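Peptidase M42 (Thaumarchaeota archaeon SCGC AB-539-E09, PDB 5DS0) is a TET aminopeptidase that probably removes N-terminal residues from peptides at a two-metal site, occupied here by cobalt, within an assembly of twelve subunits. Local coordinates at residues 17-20 with 21-24; 129-133 with 134-138; 212-215 with 216-220; 335-338 with 339-342; 342-345 with 346-350. All coordinates share one frame; numbering follows the deposited sequence.

Contact 3 is the chemical centre of the set: residues 212-220 carry two metal-site glutamates. Contact 1, the loop 17-24 with its beta turn, lies against it, with Glu-23 OE1 facing Gln-213 N, and both border the second subunit. Contacts 4 and 5 follow each other along helix 333-349, share Leu-342 and are largely buried; backbone bonds and salt bridges within the helix run through both, beside apolar packing, and no other chain of the assembly touches them. Contact 2 differs most. It is a surface turn entering the six-stranded barrel, its centre about 46 Å from that of contact 5, and three neighbouring subunits approach it. Turns and loops thus hold contacts 1 to 3, and one helix holds contacts 4 and 5.

Contact 1: residues 17-20 with 21-24; sequences FGPS and GFER
The backbone from Pro-19 to Phe-22 folds into a type II beta turn, closed by Phe-22 N donating to Pro-19 O over 2.8 Å, and joins helix 2-15 to helix 24-34. Gly-21 takes the third position of the turn, with a positive phi of 93°. Between the turn's end residues, Pro-19 CD packs on Phe-22 CB at 3.9 Å, and Pro-19 O and Ser-20 O lie at the edge of the Phe-22 ring, near its plane. A CA-H...O contact from Gly-18 CA to Phe-22 O, 3.4 Å long, ties the two arms together ahead of the turn. Glu-23, at the N-cap position of helix 24-34, curls back against the turn: chi1 (-53°) sets CG 3.7 Å from Pro-19 O, and the bend at chi2 (98°) turns the carboxylate so that OE1 comes near Ser-20 CA. The same oxygen accepts from Gln-213 N, which fastens the turn to the metal-site loop. Ser-20 OG bonds to Asp-68 OD2, while Phe-17 and Phe-22 lie against strands 100-105 and 158-161 of the barrel. Gly-21 N donates to Glu-23 OE1 at 2.6 Å, arriving from above the carboxylate plane.

Contact 2: residues 129-133 with 134-138; sequences KIVEA and RDMFI
Val-131 places CG1 anti to its own nitrogen (chi1 -179°), and Met-136, a selenomethionine, swings CG anti to its carbonyl carbon (chi1 -67°) with the chain extended beyond, which brings the two side chains together across a short 3-10 turn. This turn, with Ala-133 and Arg-134 at its heart, leads into strand 137-139 of the six-stranded antiparallel barrel. Val-131 CG1 meets Met-136 CG at 4.0 Å, and the methyl CE of Met-136 ends beside the same valine, 4.0 Å from Val-131 CG1 and close to its carbonyl oxygen. Two backbone bonds of three-residue span make the turn: Asp-135 N to Glu-132 O (3.0 Å) and Met-136 N to Ala-133 O (3.1 Å). In both, the donor sits above the carbonyl plane rather than on a lone pair. Beside the turn, Arg-134 CG touches Glu-132 CB at 3.7 Å, after which the two charged chains diverge. Met-136, itself buried, rests on Phe-85 and Ile-114 of barrel strands 82-88 and 108-115 and on Leu-96 and Leu-97 of a loop. Neighbouring chains also reach this surface: Gln-94 of the third subunit bonds through its side chain to Val-131 N and Lys-129 O, and Leu-122 of the fourth subunit packs on Arg-134. Within the turn itself, Met-136 SE lies 4.0 Å from Ala-133 CA, and Met-136 CB lies 3.5 Å from Ala-133 O.

Contact 3: residues 212-215 with 216-220; sequences VQEE and VGLRG. With CO (cobalt (II) ion), chain U.
Glu-214 O accepts two backbone bonds, from Gly-217 N at 3.2 Å and Leu-218 N at 3.1 Å, both arriving from the same face of its carbonyl plane. One residue earlier, Gln-213 O receives Arg-219 N at 3.1 Å, and Val-212 O takes a weak bond from Gly-220 N. These bonds curl the chain between strand 205-211 and helix 219-228, for which Leu-218 is the N-cap residue. The loop serves the two-cobalt site of this M42 peptidase. Glu-215 chelates one cobalt through both carboxylate oxygens, with OE1 at 2.4 Å and OE2 at 2.2 Å from the ion; Asp-180 and His-325 are its other protein ligands. Glu-214 belongs to the second cobalt site, with His-66, Asp-180 and Glu-237. Its CG is anti to the backbone N (chi1 -168°), running alongside Leu-218, whose CD2 meets Glu-214 CG at 3.7 Å. As a second-shell partner, Asp-68 OD2 accepts from Glu-215 N. Toward the second subunit, Gln-213 crosses Arg-219 with amide and guanidinium planes 77° apart; Gln-213 OE1 lies at the guanidinium edge, in its plane, 3.6 Å from Arg-219 NH1. Val-216 O sits over one face of the Arg-219 guanidinium, offset toward its rim.

Contact 4: residues 335-338 with 339-342; sequences DTEN and AIRL
Glu-337 and Arg-341 meet one helical turn apart, with OE2 of the acid over one face of the guanidinium, offset toward its rim. Glu-337 OE2 is 3.6 Å from Arg-341 NE, and the carboxylate and guanidinium planes stand 87° apart. No N-H of Arg-341 points at the oxygen, and this salt bridge is one of charges alone. Glu-337 reaches this place with CG anti to the backbone N (chi1 177°) and a bend at chi2; its OE2 also bridges to Arg-194, which probably shares its negative charge. On another side of the arginine, Asn-338 OD1 approaches Arg-341 CD at 3.8 Å. The backbone beneath is regular alpha helix, part of helix 333-349: Arg-341 N donates to Glu-337 O at 2.9 Å, and Leu-342 N to Asn-338 O at 2.9 Å. Ile-340 leans toward helix 179-197, packing on Val-187, while Ala-339 faces Ile-319 of strand 314-322 in the mixed sheet. Farther out, near the start of the helix, Thr-336 OG1 bonds to Ser-332 O, and Asp-335 spreads its carboxylate between two backbone amides, OD1 taking Gly-259 N and OD2 taking Gly-257 N.

Contact 5: residues 342-345 with 346-350; sequences LVIE and LIKRL
In the last turns of helix 333-349, Glu-345 gathers Lys-348 and Arg-349 into a salt-bridge network. Both basic chains run alongside the acid, pointing the same way. Arg-349 NH1 donates to Glu-345 OE1 at 3.1 Å, coming from above the carboxylate plane, and Lys-348 NZ adds a weaker link to the same oxygen at 3.4 Å. A bend at chi2 (-47°) helps fold the Glu-345 carboxylate back toward its partners. Arg-349 NH1 also donates to the backbone oxygen Glu-345 O at 3.0 Å; that oxygen lies at the guanidinium edge and in its plane, so one nitrogen ties both the main chain and the side chain of the glutamate. The bond from Arg-349 N to Glu-345 O is weak, whereas Lys-348 N to Ile-344 O is a sound 2.9 Å. Toward the interior, Leu-342 CG meets Leu-346 CD1 at 4.2 Å. Leu-346 packs on Phe-278 of helix 273-285, while Val-343 and Ile-347 lie on helix 179-197. The whole is an amphipathic alpha helix, with apolar chains turned into the fold and ion pairs spaced three and four residues apart on a more exposed side.

Contact 1: residues 17-20 with 21-24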
loop_
_atom_site.group_PDB
_atom_site.type_symbol
_atom_site.label_atom_id
_atom_site.label_comp_id
_atom_site.label_asym_id
_atom_site.label_seq_id
_atom_site.Cartn_x
_atom_site.Cartn_y
_atom_site.Cartn_z
ATOM N N PHE C 17 -38.283 23.540 16.125
ATOM C CA PHE C 17 -36.849 23.772 16.231
ATOM C C PHE C 17 -36.368 23.396 17.632
ATOM O O PHE C 17 -36.785 24.030 18.607
ATOM C CB PHE C 17 -36.580 25.253 15.966
ATOM C CG PHE C 17 -35.131 25.609 15.866
ATOM C CD1 PHE C 17 -34.354 25.755 17.008
ATOM C CD2 PHE C 17 -34.549 25.843 14.636
ATOM C CE1 PHE C 17 -33.026 26.101 16.924
ATOM C CE2 PHE C 17 -33.216 26.186 14.541
ATOM C CZ PHE C 17 -32.450 26.311 15.690
ATOM N N GLY C 18 -35.475 22.406 17.746
ATOM C CA GLY C 18 -34.930 22.055 19.058
ATOM C C GLY C 18 -33.744 21.115 19.105
ATOM O O GLY C 18 -33.870 19.985 19.576
ATOM N N PRO C 19 -32.568 21.572 18.657
ATOM C CA PRO C 19 -31.355 20.752 18.731
ATOM C C PRO C 19 -30.810 20.716 20.147
ATOM O O PRO C 19 -31.228 21.529 20.966
ATOM C CB PRO C 19 -30.387 21.476 17.801
ATOM C CG PRO C 19 -30.824 22.895 17.844
ATOM C CD PRO C 19 -32.293 22.927 18.166
ATOM N N SER C 20 -29.880 19.803 20.427
ATOM C CA SER C 20 -29.348 19.650 21.780
ATOM C C SER C 20 -28.862 20.986 22.319
ATOM O O SER C 20 -28.078 21.663 21.668
ATOM C CB SER C 20 -28.211 18.634 21.818
ATOM O OG SER C 20 -28.645 17.381 21.332
ATOM N N GLY C 21 -29.331 21.360 23.512
ATOM C CA GLY C 21 -28.994 22.647 24.137
ATOM C C GLY C 21 -29.974 23.781 23.871
ATOM O O GLY C 21 -29.913 24.826 24.528
ATOM N N PHE C 22 -30.853 23.595 22.891
ATOM C CA PHE C 22 -31.756 24.648 22.474
ATOM C C PHE C 22 -33.168 24.110 22.294
ATOM O O PHE C 22 -33.794 24.326 21.264
ATOM C CB PHE C 22 -31.284 25.255 21.153
ATOM C CG PHE C 22 -29.849 25.697 21.143
ATOM C CD1 PHE C 22 -28.825 24.784 20.972
ATOM C CD2 PHE C 22 -29.524 27.033 21.257
ATOM C CE1 PHE C 22 -27.500 25.191 20.947
ATOM C CE2 PHE C 22 -28.198 27.444 21.230
ATOM C CZ PHE C 22 -27.184 26.520 21.069
ATOM N N GLU C 23 -33.689 23.456 23.321
ATOM C CA GLU C 23 -34.947 22.722 23.200
ATOM C C GLU C 23 -36.164 23.494 23.692
ATOM O O GLU C 23 -37.219 22.906 23.866
ATOM C CB GLU C 23 -34.839 21.393 23.977
ATOM C CG GLU C 23 -33.615 20.562 23.591
ATOM C CD GLU C 23 -32.396 20.692 24.509
ATOM O OE1 GLU C 23 -31.362 19.948 24.420
ATOM O OE2 GLU C 23 -32.440 21.621 25.307
ATOM N N ARG C 24 -36.032 24.792 23.941
ATOM C CA ARG C 24 -37.090 25.519 24.642
ATOM C C ARG C 24 -38.394 25.624 23.854
ATOM O O ARG C 24 -39.468 25.444 24.423
ATOM C CB ARG C 24 -36.594 26.891 25.077
ATOM C CG ARG C 24 -35.510 26.804 26.148
ATOM C CD ARG C 24 -35.189 28.159 26.761
ATOM N NE ARG C 24 -34.455 28.040 28.018
ATOM C CZ ARG C 24 -34.108 29.071 28.794
ATOM N NH1 ARG C 24 -34.422 30.315 28.442
ATOM N NH2 ARG C 24 -33.448 28.858 29.932
#

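Contact 2: residues 129-133 with 134-138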
loop_
_atom_site.group_PDB
_atom_site.type_symbol
_atom_site.label_atom_id
_atom_site.label_comp_id
_atom_site.label_asym_id
_atom_site.label_seq_id
_atom_site.Cartn_x
_atom_site.Cartn_y
_atom_site.Cartn_z
ATOM N N LYS C 129 -12.429 10.484 -2.545
ATOM C CA LYS C 129 -12.377 10.590 -1.089
ATOM C C LYS C 129 -13.683 11.097 -0.506
ATOM O O LYS C 129 -14.293 11.994 -1.053
ATOM C CB LYS C 129 -11.261 11.539 -0.650
ATOM C CG LYS C 129 -10.149 10.847 0.108
ATOM C CD LYS C 129 -8.841 11.601 0.010
ATOM C CE LYS C 129 -7.825 10.982 0.972
ATOM N NZ LYS C 129 -6.461 11.546 0.868
ATOM N N ILE C 130 -14.093 10.529 0.623
ATOM C CA ILE C 130 -15.276 11.002 1.345
ATOM C C ILE C 130 -15.032 12.416 1.808
ATOM O O ILE C 130 -13.921 12.736 2.213
ATOM C CB ILE C 130 -15.581 10.075 2.533
ATOM C CG1 ILE C 130 -17.007 10.084 3.096
ATOM C CG2 ILE C 130 -14.641 10.325 3.689
ATOM C CD1 ILE C 130 -17.201 8.845 3.974
ATOM N N VAL C 131 -16.040 13.265 1.712
ATOM C CA VAL C 131 -15.934 14.608 2.256
ATOM C C VAL C 131 -16.265 14.562 3.749
ATOM O O VAL C 131 -17.360 14.145 4.136
ATOM C CB VAL C 131 -16.876 15.587 1.542
ATOM C CG1 VAL C 131 -16.725 16.990 2.114
ATOM C CG2 VAL C 131 -16.599 15.596 0.050
ATOM N N GLU C 132 -15.303 14.961 4.579
ATOM C CA GLU C 132 -15.506 14.976 6.017
ATOM C C GLU C 132 -16.311 16.218 6.395
ATOM O O GLU C 132 -16.245 17.233 5.718
ATOM C CB GLU C 132 -14.166 14.988 6.771
ATOM C CG GLU C 132 -13.225 13.796 6.558
ATOM C CD GLU C 132 -13.765 12.442 7.049
ATOM O OE1 GLU C 132 -14.826 12.403 7.716
ATOM O OE2 GLU C 132 -13.111 11.399 6.765
ATOM N N ALA C 133 -17.048 16.134 7.495
ATOM C CA ALA C 133 -17.869 17.236 7.957
ATOM C C ALA C 133 -17.053 18.484 8.313
ATOM O O ALA C 133 -17.527 19.601 8.164
ATOM C CB ALA C 133 -18.706 16.788 9.144
ATOM N N ARG C 134 -15.839 18.287 8.810
ATOM C CA ARG C 134 -14.914 19.404 9.078
ATOM C C ARG C 134 -14.662 20.284 7.841
ATOM O O ARG C 134 -14.409 21.476 7.985
ATOM C CB ARG C 134 -13.578 18.895 9.658
ATOM C CG ARG C 134 -12.893 17.818 8.813
ATOM C CD ARG C 134 -11.590 17.306 9.393
ATOM N NE ARG C 134 -10.643 18.413 9.486
ATOM C CZ ARG C 134 -10.211 18.953 10.629
ATOM N NH1 ARG C 134 -9.363 19.970 10.574
ATOM N NH2 ARG C 134 -10.593 18.479 11.827
ATOM N N ASP C 135 -14.754 19.706 6.642
ATOM C CA ASP C 135 -14.541 20.443 5.381
ATOM C C ASP C 135 -15.824 20.892 4.698
ATOM O O ASP C 135 -15.790 21.286 3.528
ATOM C CB ASP C 135 -13.763 19.586 4.376
ATOM C CG ASP C 135 -12.440 19.080 4.933
ATOM O OD1 ASP C 135 -11.759 19.833 5.666
ATOM O OD2 ASP C 135 -12.089 17.915 4.636
HETATM N N MSE C 136 -16.953 20.820 5.402
HETATM C CA MSE C 136 -18.222 21.275 4.842
HETATM C C MSE C 136 -18.535 22.635 5.388
HETATM O O MSE C 136 -17.889 23.098 6.322
HETATM C CB MSE C 136 -19.340 20.324 5.225
HETATM C CG MSE C 136 -19.170 18.969 4.568
HETATM SE SE MSE C 136 -20.667 17.783 5.084
HETATM C CE MSE C 136 -19.851 16.102 4.456
ATOM N N PHE C 137 -19.516 23.302 4.793
ATOM C CA PHE C 137 -20.039 24.541 5.347
ATOM C C PHE C 137 -21.456 24.727 4.892
ATOM O O PHE C 137 -21.980 23.934 4.130
ATOM C CB PHE C 137 -19.191 25.748 4.941
ATOM C CG PHE C 137 -18.557 25.579 3.647
ATOM C CD1 PHE C 137 -19.319 25.690 2.502
ATOM C CD2 PHE C 137 -17.206 25.243 3.564
ATOM C CE1 PHE C 137 -18.753 25.486 1.260
ATOM C CE2 PHE C 137 -16.620 25.022 2.329
ATOM C CZ PHE C 137 -17.400 25.147 1.169
ATOM N N ILE C 138 -22.071 25.795 5.369
ATOM C CA ILE C 138 -23.441 26.085 5.071
ATOM C C ILE C 138 -23.475 27.329 4.227
ATOM O O ILE C 138 -22.888 28.358 4.573
ATOM C CB ILE C 138 -24.242 26.246 6.370
ATOM C CG1 ILE C 138 -24.386 24.873 7.022
ATOM C CG2 ILE C 138 -25.617 26.826 6.114
ATOM C CD1 ILE C 138 -24.566 24.943 8.508
#

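Contact 3: residues 212-215 with 216-220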
loop_
_atom_site.group_PDB
_atom_site.type_symbol
_atom_site.label_atom_id
_atom_site.label_comp_id
_atom_site.label_asym_id
_atom_site.label_seq_id
_atom_site.Cartn_x
_atom_site.Cartn_y
_atom_site.Cartn_z
ATOM N N VAL C 212 -33.800 16.814 28.062
ATOM C CA VAL C 212 -32.963 17.561 27.128
ATOM C C VAL C 212 -31.567 16.965 27.040
ATOM O O VAL C 212 -31.146 16.195 27.902
ATOM C CB VAL C 212 -32.858 19.060 27.507
ATOM C CG1 VAL C 212 -34.225 19.723 27.412
ATOM C CG2 VAL C 212 -32.250 19.250 28.890
ATOM N N GLN C 213 -30.868 17.326 25.975
ATOM C CA GLN C 213 -29.462 16.989 25.801
ATOM C C GLN C 213 -29.097 15.500 25.906
ATOM O O GLN C 213 -28.022 15.173 26.391
ATOM C CB GLN C 213 -28.614 17.821 26.784
ATOM C CG GLN C 213 -28.665 19.308 26.476
ATOM C CD GLN C 213 -27.671 20.123 27.270
ATOM O OE1 GLN C 213 -26.479 19.809 27.344
ATOM N NE2 GLN C 213 -28.147 21.207 27.831
ATOM N N GLU C 214 -29.964 14.607 25.426
ATOM C CA GLU C 214 -29.610 13.180 25.316
ATOM C C GLU C 214 -28.532 12.970 24.270
ATOM O O GLU C 214 -27.585 12.234 24.501
ATOM C CB GLU C 214 -30.817 12.330 24.925
ATOM C CG GLU C 214 -30.652 10.806 25.045
ATOM C CD GLU C 214 -30.071 10.067 23.816
ATOM O OE1 GLU C 214 -30.237 10.489 22.637
ATOM O OE2 GLU C 214 -29.446 9.004 24.024
ATOM N N GLU C 215 -28.669 13.630 23.120
ATOM C CA GLU C 215 -27.832 13.319 21.964
ATOM C C GLU C 215 -26.359 13.728 22.162
ATOM O O GLU C 215 -25.506 13.312 21.381
ATOM C CB GLU C 215 -28.396 13.936 20.665
ATOM C CG GLU C 215 -29.795 13.468 20.284
ATOM C CD GLU C 215 -29.866 12.068 19.648
ATOM O OE1 GLU C 215 -28.935 11.279 19.833
ATOM O OE2 GLU C 215 -30.864 11.743 18.948
ATOM N N VAL C 216 -26.075 14.517 23.199
ATOM C CA VAL C 216 -24.709 14.964 23.490
ATOM C C VAL C 216 -24.128 14.382 24.789
ATOM O O VAL C 216 -23.062 14.819 25.216
ATOM C CB VAL C 216 -24.567 16.525 23.534
ATOM C CG1 VAL C 216 -24.881 17.143 22.188
ATOM C CG2 VAL C 216 -25.440 17.143 24.614
ATOM N N GLY C 217 -24.780 13.397 25.403
ATOM C CA GLY C 217 -24.223 12.750 26.602
ATOM C C GLY C 217 -25.181 12.458 27.750
ATOM O O GLY C 217 -24.757 12.391 28.918
ATOM N N LEU C 218 -26.461 12.255 27.442
ATOM C CA LEU C 218 -27.473 11.854 28.438
ATOM C C LEU C 218 -27.566 12.846 29.609
ATOM O O LEU C 218 -27.767 12.458 30.761
ATOM C CB LEU C 218 -27.199 10.419 28.934
ATOM C CG LEU C 218 -26.718 9.421 27.875
ATOM C CD1 LEU C 218 -26.359 8.081 28.512
ATOM C CD2 LEU C 218 -27.759 9.257 26.774
ATOM N N ARG C 219 -27.428 14.124 29.292
ATOM C CA ARG C 219 -27.225 15.137 30.313
ATOM C C ARG C 219 -28.500 15.459 31.082
ATOM O O ARG C 219 -28.489 15.491 32.298
ATOM C CB ARG C 219 -26.594 16.385 29.688
ATOM C CG ARG C 219 -25.219 16.087 29.121
ATOM C CD ARG C 219 -24.501 17.324 28.637
ATOM N NE ARG C 219 -23.223 16.977 28.003
ATOM C CZ ARG C 219 -22.602 17.713 27.082
ATOM N NH1 ARG C 219 -23.123 18.866 26.647
ATOM N NH2 ARG C 219 -21.451 17.302 26.579
ATOM N N GLY C 220 -29.590 15.691 30.372
ATOM C CA GLY C 220 -30.866 16.001 31.015
ATOM C C GLY C 220 -31.453 14.850 31.813
ATOM O O GLY C 220 -32.122 15.072 32.815
HETATM CO CO CO U . -30.448 9.581 19.010
#

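Contact 4: residues 335-338 with 339-342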
loop_
_atom_site.group_PDB
_atom_site.type_symbol
_atom_site.label_atom_id
_atom_site.label_comp_id
_atom_site.label_asym_id
_atom_site.label_seq_id
_atom_site.Cartn_x
_atom_site.Cartn_y
_atom_site.Cartn_z
ATOM N N ASP C 335 -47.236 0.957 15.320
ATOM C CA ASP C 335 -46.253 0.657 16.367
ATOM C C ASP C 335 -46.362 1.665 17.514
ATOM O O ASP C 335 -46.328 1.299 18.690
ATOM C CB ASP C 335 -44.820 0.734 15.827
ATOM C CG ASP C 335 -44.436 -0.437 14.910
ATOM O OD1 ASP C 335 -45.147 -1.474 14.892
ATOM O OD2 ASP C 335 -43.389 -0.303 14.199
ATOM N N THR C 336 -46.485 2.941 17.153
ATOM C CA THR C 336 -46.615 4.035 18.109
ATOM C C THR C 336 -47.842 3.834 18.998
ATOM O O THR C 336 -47.767 3.931 20.221
ATOM C CB THR C 336 -46.744 5.381 17.365
ATOM O OG1 THR C 336 -45.627 5.527 16.502
ATOM C CG2 THR C 336 -46.785 6.558 18.318
ATOM N N GLU C 337 -48.977 3.558 18.370
ATOM C CA GLU C 337 -50.198 3.312 19.104
ATOM C C GLU C 337 -50.004 2.184 20.117
ATOM O O GLU C 337 -50.429 2.286 21.270
ATOM C CB GLU C 337 -51.330 2.990 18.122
ATOM C CG GLU C 337 -52.662 2.637 18.767
ATOM C CD GLU C 337 -53.176 3.703 19.728
ATOM O OE1 GLU C 337 -52.758 4.890 19.600
ATOM O OE2 GLU C 337 -54.028 3.367 20.593
ATOM N N ASN C 338 -49.390 1.098 19.670
ATOM C CA ASN C 338 -49.153 -0.044 20.536
ATOM C C ASN C 338 -48.201 0.268 21.671
ATOM O O ASN C 338 -48.320 -0.307 22.751
ATOM C CB ASN C 338 -48.635 -1.238 19.733
ATOM C CG ASN C 338 -49.749 -2.043 19.104
ATOM O OD1 ASN C 338 -50.853 -2.128 19.642
ATOM N ND2 ASN C 338 -49.455 -2.673 17.984
ATOM N N ALA C 339 -47.237 1.144 21.429
ATOM C CA ALA C 339 -46.345 1.563 22.502
ATOM C C ALA C 339 -47.122 2.316 23.559
ATOM O O ALA C 339 -46.896 2.138 24.750
ATOM C CB ALA C 339 -45.227 2.429 21.955
ATOM N N ILE C 340 -48.062 3.148 23.120
ATOM C CA ILE C 340 -48.917 3.871 24.052
ATOM C C ILE C 340 -49.764 2.882 24.859
ATOM O O ILE C 340 -49.816 2.961 26.086
ATOM C CB ILE C 340 -49.831 4.889 23.352
ATOM C CG1 ILE C 340 -49.008 6.020 22.756
ATOM C CG2 ILE C 340 -50.823 5.447 24.359
ATOM C CD1 ILE C 340 -49.792 6.857 21.773
ATOM N N ARG C 341 -50.410 1.939 24.172
ATOM C CA ARG C 341 -51.190 0.906 24.853
ATOM C C ARG C 341 -50.336 0.177 25.886
ATOM O O ARG C 341 -50.749 -0.007 27.027
ATOM C CB ARG C 341 -51.740 -0.106 23.864
ATOM C CG ARG C 341 -52.914 0.383 23.052
ATOM C CD ARG C 341 -53.422 -0.717 22.135
ATOM N NE ARG C 341 -54.051 -0.185 20.915
ATOM C CZ ARG C 341 -55.374 -0.076 20.694
ATOM N NH1 ARG C 341 -55.814 0.398 19.524
ATOM N NH2 ARG C 341 -56.266 -0.381 21.645
ATOM N N LEU C 342 -49.143 -0.226 25.482
ATOM C CA LEU C 342 -48.280 -1.005 26.347
ATOM C C LEU C 342 -47.895 -0.254 27.626
ATOM O O LEU C 342 -47.956 -0.831 28.712
ATOM C CB LEU C 342 -47.012 -1.420 25.599
ATOM C CG LEU C 342 -45.984 -2.201 26.416
ATOM C CD1 LEU C 342 -46.578 -3.490 26.957
ATOM C CD2 LEU C 342 -44.750 -2.488 25.576
#

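Contact 5: residues 342-345 with 346-350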
loop_
_atom_site.group_PDB
_atom_site.type_symbol
_atom_site.label_atom_id
_atom_site.label_comp_id
_atom_site.label_asym_id
_atom_site.label_seq_id
_atom_site.Cartn_x
_atom_site.Cartn_y
_atom_site.Cartn_z
ATOM N N LEU C 342 -49.143 -0.226 25.482
ATOM C CA LEU C 342 -48.280 -1.005 26.347
ATOM C C LEU C 342 -47.895 -0.254 27.626
ATOM O O LEU C 342 -47.956 -0.831 28.712
ATOM C CB LEU C 342 -47.012 -1.420 25.599
ATOM C CG LEU C 342 -45.984 -2.201 26.416
ATOM C CD1 LEU C 342 -46.578 -3.490 26.957
ATOM C CD2 LEU C 342 -44.750 -2.488 25.576
ATOM N N VAL C 343 -47.501 1.011 27.487
ATOM C CA VAL C 343 -47.050 1.797 28.645
ATOM C C VAL C 343 -48.199 1.959 29.646
ATOM O O VAL C 343 -47.981 1.858 30.850
ATOM C CB VAL C 343 -46.397 3.199 28.324
ATOM C CG1 VAL C 343 -44.965 3.054 27.823
ATOM C CG2 VAL C 343 -47.191 4.016 27.329
ATOM N N ILE C 344 -49.418 2.146 29.152
ATOM C CA ILE C 344 -50.578 2.238 30.018
ATOM C C ILE C 344 -50.774 0.950 30.820
ATOM O O ILE C 344 -50.922 0.995 32.040
ATOM C CB ILE C 344 -51.836 2.594 29.209
ATOM C CG1 ILE C 344 -51.763 4.063 28.765
ATOM C CG2 ILE C 344 -53.100 2.362 30.022
ATOM C CD1 ILE C 344 -52.798 4.479 27.741
ATOM N N GLU C 345 -50.751 -0.194 30.141
ATOM C CA GLU C 345 -50.908 -1.474 30.824
ATOM C C GLU C 345 -49.847 -1.667 31.893
ATOM O O GLU C 345 -50.116 -2.228 32.946
ATOM C CB GLU C 345 -50.840 -2.640 29.838
ATOM C CG GLU C 345 -51.943 -2.681 28.795
ATOM C CD GLU C 345 -53.321 -2.465 29.381
ATOM O OE1 GLU C 345 -53.769 -3.289 30.211
ATOM O OE2 GLU C 345 -53.971 -1.487 28.979
ATOM N N LEU C 346 -48.627 -1.239 31.611
ATOM C CA LEU C 346 -47.540 -1.379 32.576
ATOM C C LEU C 346 -47.826 -0.535 33.798
ATOM O O LEU C 346 -47.775 -1.026 34.922
ATOM C CB LEU C 346 -46.211 -0.946 31.972
ATOM C CG LEU C 346 -45.697 -1.807 30.824
ATOM C CD1 LEU C 346 -44.493 -1.135 30.201
ATOM C CD2 LEU C 346 -45.332 -3.199 31.295
ATOM N N ILE C 347 -48.149 0.726 33.567
ATOM C CA ILE C 347 -48.419 1.649 34.655
ATOM C C ILE C 347 -49.579 1.177 35.539
ATOM O O ILE C 347 -49.526 1.317 36.756
ATOM C CB ILE C 347 -48.685 3.064 34.096
ATOM C CG1 ILE C 347 -47.388 3.642 33.547
ATOM C CG2 ILE C 347 -49.243 3.999 35.160
ATOM C CD1 ILE C 347 -47.604 4.784 32.594
ATOM N N LYS C 348 -50.633 0.648 34.923
ATOM C CA LYS C 348 -51.745 0.077 35.672
ATOM C C LYS C 348 -51.287 -0.939 36.707
ATOM O O LYS C 348 -51.809 -0.959 37.816
ATOM C CB LYS C 348 -52.752 -0.579 34.730
ATOM C CG LYS C 348 -53.748 0.403 34.123
ATOM C CD LYS C 348 -54.613 -0.167 32.998
ATOM C CE LYS C 348 -55.623 -1.162 33.512
ATOM N NZ LYS C 348 -56.087 -2.028 32.395
ATOM N N ARG C 349 -50.286 -1.751 36.358
ATOM C CA ARG C 349 -49.865 -2.881 37.187
ATOM C C ARG C 349 -48.623 -2.652 38.053
ATOM O O ARG C 349 -48.219 -3.534 38.815
ATOM C CB ARG C 349 -49.624 -4.094 36.301
ATOM C CG ARG C 349 -50.881 -4.671 35.680
ATOM C CD ARG C 349 -50.524 -5.655 34.568
ATOM N NE ARG C 349 -51.700 -6.205 33.900
ATOM C CZ ARG C 349 -52.494 -5.533 33.066
ATOM N NH1 ARG C 349 -52.266 -4.251 32.767
ATOM N NH2 ARG C 349 -53.542 -6.146 32.530
ATOM N N LEU C 350 -48.009 -1.481 37.948
ATOM C CA LEU C 350 -46.777 -1.208 38.707
ATOM C C LEU C 350 -47.083 -0.651 40.097
ATOM O O LEU C 350 -46.895 0.535 40.353
ATOM C CB LEU C 350 -45.851 -0.254 37.933
ATOM C CG LEU C 350 -45.078 -0.848 36.750
ATOM C CD1 LEU C 350 -44.457 0.259 35.920
ATOM C CD2 LEU C 350 -43.996 -1.817 37.205
#